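PDB 3UP8: putative 2,5-diketo-D-gluconic acid reductase B from Sinorhizobium meliloti, which probably reduces methylglyoxal to hydroxyacetone with NADPH, as a TIM-barrel member of the aldo/keto reductase family. Local coordinates for residues A26-I34 / R197-S205. Residues are numbered along the deposited sequence; the frame is centred on the assembly and turned at random.
Sequences AVSSNGANI and RRLGMSLTS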
# COMPACT_ATOMS: atom_id res chain seq x y z
N ALA A 26 7.47 -7.24 -9.25
CA ALA A 26 6.58 -7.59 -8.16
C ALA A 26 7.45 -7.83 -6.93
O ALA A 26 8.65 -8.16 -7.05
CB ALA A 26 5.77 -8.84 -8.49
N VAL A 27 6.84 -7.67 -5.76
CA VAL A 27 7.55 -7.82 -4.50
C VAL A 27 7.02 -9.06 -3.80
O VAL A 27 5.82 -9.15 -3.52
CB VAL A 27 7.36 -6.56 -3.60
CG1 VAL A 27 7.96 -6.78 -2.20
CG2 VAL A 27 7.96 -5.31 -4.30
N SER A 28 7.91 -10.03 -3.55
CA SER A 28 7.56 -11.26 -2.84
C SER A 28 7.04 -10.82 -1.50
O SER A 28 7.72 -10.10 -0.77
CB SER A 28 8.78 -12.14 -2.60
OG SER A 28 9.14 -12.82 -3.78
N SER A 29 5.83 -11.19 -1.19
CA SER A 29 5.23 -10.67 0.01
C SER A 29 4.65 -11.88 0.68
O SER A 29 3.44 -12.07 0.69
CB SER A 29 4.16 -9.65 -0.35
OG SER A 29 4.73 -8.51 -0.96
N ASN A 30 5.54 -12.74 1.18
CA ASN A 30 5.13 -13.99 1.81
C ASN A 30 4.16 -14.80 0.94
O ASN A 30 3.20 -15.39 1.44
CB ASN A 30 4.51 -13.70 3.19
CG ASN A 30 5.42 -14.12 4.33
OD1 ASN A 30 6.29 -14.97 4.16
ND2 ASN A 30 5.24 -13.52 5.51
N GLY A 31 4.41 -14.79 -0.37
CA GLY A 31 3.60 -15.55 -1.33
C GLY A 31 2.60 -14.76 -2.15
O GLY A 31 1.96 -15.33 -3.03
N ALA A 32 2.45 -13.47 -1.86
CA ALA A 32 1.46 -12.61 -2.54
C ALA A 32 1.89 -11.94 -3.88
O ALA A 32 1.04 -11.55 -4.69
CB ALA A 32 0.96 -11.54 -1.58
N ASN A 33 3.18 -11.75 -4.09
CA ASN A 33 3.66 -11.12 -5.34
C ASN A 33 2.93 -9.86 -5.77
O ASN A 33 2.19 -9.82 -6.76
CB ASN A 33 3.67 -12.14 -6.46
CG ASN A 33 4.67 -13.19 -6.22
OD1 ASN A 33 5.87 -12.90 -6.12
ND2 ASN A 33 4.20 -14.43 -6.04
N ILE A 34 3.19 -8.81 -5.02
CA ILE A 34 2.45 -7.58 -5.13
C ILE A 34 3.23 -6.68 -6.08
O ILE A 34 4.44 -6.49 -5.89
CB ILE A 34 2.34 -6.95 -3.74
CG1 ILE A 34 1.63 -7.91 -2.78
CG2 ILE A 34 1.62 -5.58 -3.83
CD1 ILE A 34 1.53 -7.41 -1.35
N ARG A 197 11.26 -7.99 7.14
CA ARG A 197 12.20 -8.89 6.49
C ARG A 197 12.45 -10.20 7.26
O ARG A 197 12.53 -11.28 6.67
CB ARG A 197 13.51 -8.16 6.17
CG ARG A 197 13.36 -7.18 5.01
CD ARG A 197 14.54 -6.22 4.92
NE ARG A 197 14.38 -5.26 3.83
CZ ARG A 197 14.89 -4.03 3.85
NH1 ARG A 197 15.57 -3.62 4.91
NH2 ARG A 197 14.71 -3.19 2.83
N ARG A 198 12.55 -10.11 8.58
CA ARG A 198 12.64 -11.31 9.42
C ARG A 198 11.39 -12.19 9.30
O ARG A 198 11.49 -13.42 9.23
CB ARG A 198 12.89 -10.94 10.88
CG ARG A 198 13.15 -12.15 11.79
CD ARG A 198 13.44 -11.76 13.25
NE ARG A 198 12.32 -11.08 13.89
CZ ARG A 198 11.23 -11.69 14.37
NH1 ARG A 198 11.09 -13.01 14.28
NH2 ARG A 198 10.28 -10.97 14.94
N LEU A 199 10.21 -11.57 9.25
CA LEU A 199 8.96 -12.32 9.19
C LEU A 199 8.56 -12.70 7.77
O LEU A 199 7.62 -13.47 7.56
CB LEU A 199 7.83 -11.55 9.91
CG LEU A 199 8.04 -11.27 11.40
CD1 LEU A 199 7.01 -10.27 11.92
CD2 LEU A 199 7.99 -12.55 12.25
N GLY A 200 9.28 -12.17 6.78
CA GLY A 200 9.02 -12.50 5.39
C GLY A 200 7.91 -11.69 4.76
O GLY A 200 7.48 -11.99 3.64
N MSE A 201 7.42 -10.67 5.45
CA MSE A 201 6.41 -9.82 4.84
C MSE A 201 7.05 -8.62 4.16
O MSE A 201 8.20 -8.30 4.42
CB MSE A 201 5.35 -9.40 5.85
CG MSE A 201 5.81 -8.48 6.94
SE MSE A 201 4.39 -8.23 8.30
CE MSE A 201 4.47 -9.95 9.15
N SER A 202 6.31 -7.98 3.26
CA SER A 202 6.72 -6.71 2.68
C SER A 202 6.18 -5.54 3.50
O SER A 202 5.42 -5.69 4.45
CB SER A 202 6.22 -6.60 1.24
OG SER A 202 4.80 -6.71 1.20
N LEU A 203 6.63 -4.35 3.11
CA LEU A 203 6.08 -3.12 3.59
C LEU A 203 5.42 -2.42 2.40
O LEU A 203 6.04 -2.23 1.34
CB LEU A 203 7.20 -2.28 4.17
CG LEU A 203 6.85 -0.98 4.88
CD1 LEU A 203 8.01 -0.60 5.81
CD2 LEU A 203 6.57 0.13 3.87
N THR A 204 4.16 -2.05 2.57
CA THR A 204 3.52 -1.21 1.58
C THR A 204 3.46 0.24 2.06
O THR A 204 2.89 0.52 3.11
CB THR A 204 2.13 -1.72 1.21
OG1 THR A 204 2.25 -3.05 0.69
CG2 THR A 204 1.52 -0.81 0.12
N SER A 205 4.03 1.14 1.27
CA SER A 205 4.11 2.56 1.60
C SER A 205 2.89 3.36 1.14
O SER A 205 2.48 3.23 -0.02
CB SER A 205 5.36 3.17 0.96
OG SER A 205 5.26 4.58 0.90
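Ser29 and Ser202 meet hydroxyl to hydroxyl, OG to OG at 2.8 Å, where the N-terminal hairpin crosses the start of barrel strand 202-206. Ser202 OG is also hydrogen-bonded to Thr178 OG1 of the neighbouring strand 176-182. Ser29 OG in turn donates to Val27 O at 2.9 Å, coming from above the carbonyl plane, 56° out of it; Ile34 N reaches the same oxygen from the opposite face, so one carbonyl ties the serine to the hairpin ladder. Ser202 OG lies between its backbone N and carbonyl carbon (chi1 59°), which turns it to the hairpin. Val27 CG1 packs on Ser202 CB at 3.9 Å, and Ile246 of the next strand borders this apolar side.

Farther out, the Asn30 amide reaches over the turn that ends helix 190-199. Its ND2 donates to Leu199 O at 3.1 Å with a moderately straight N-H...O angle, Leu199 O lying 20° out of the amide plane, and also to Ile176 O. Asn30 CG sits 3.0 Å from Gly200 O, a close approach without a side-chain bond. Gly200, with positive phi, is the C-prime residue of a Schellman motif; a CB there would strike Asn30 OD1. The type I' turn from Ser29 to Ala32, closed by Ala32 N to Ser29 O, carries Asn30 at the hairpin tip. An alanine in place of this asparagine would remove the amide and probably leave Leu199 O and Ile176 O without their common donor group, weakening the hold on the hairpin tip.

Such a hairpin lies across the N-terminal end of the barrel in aldo/keto reductases. Here the buried hydroxyls and the amide supply polar links from its turn to two adjacent barrel strands and a helix end.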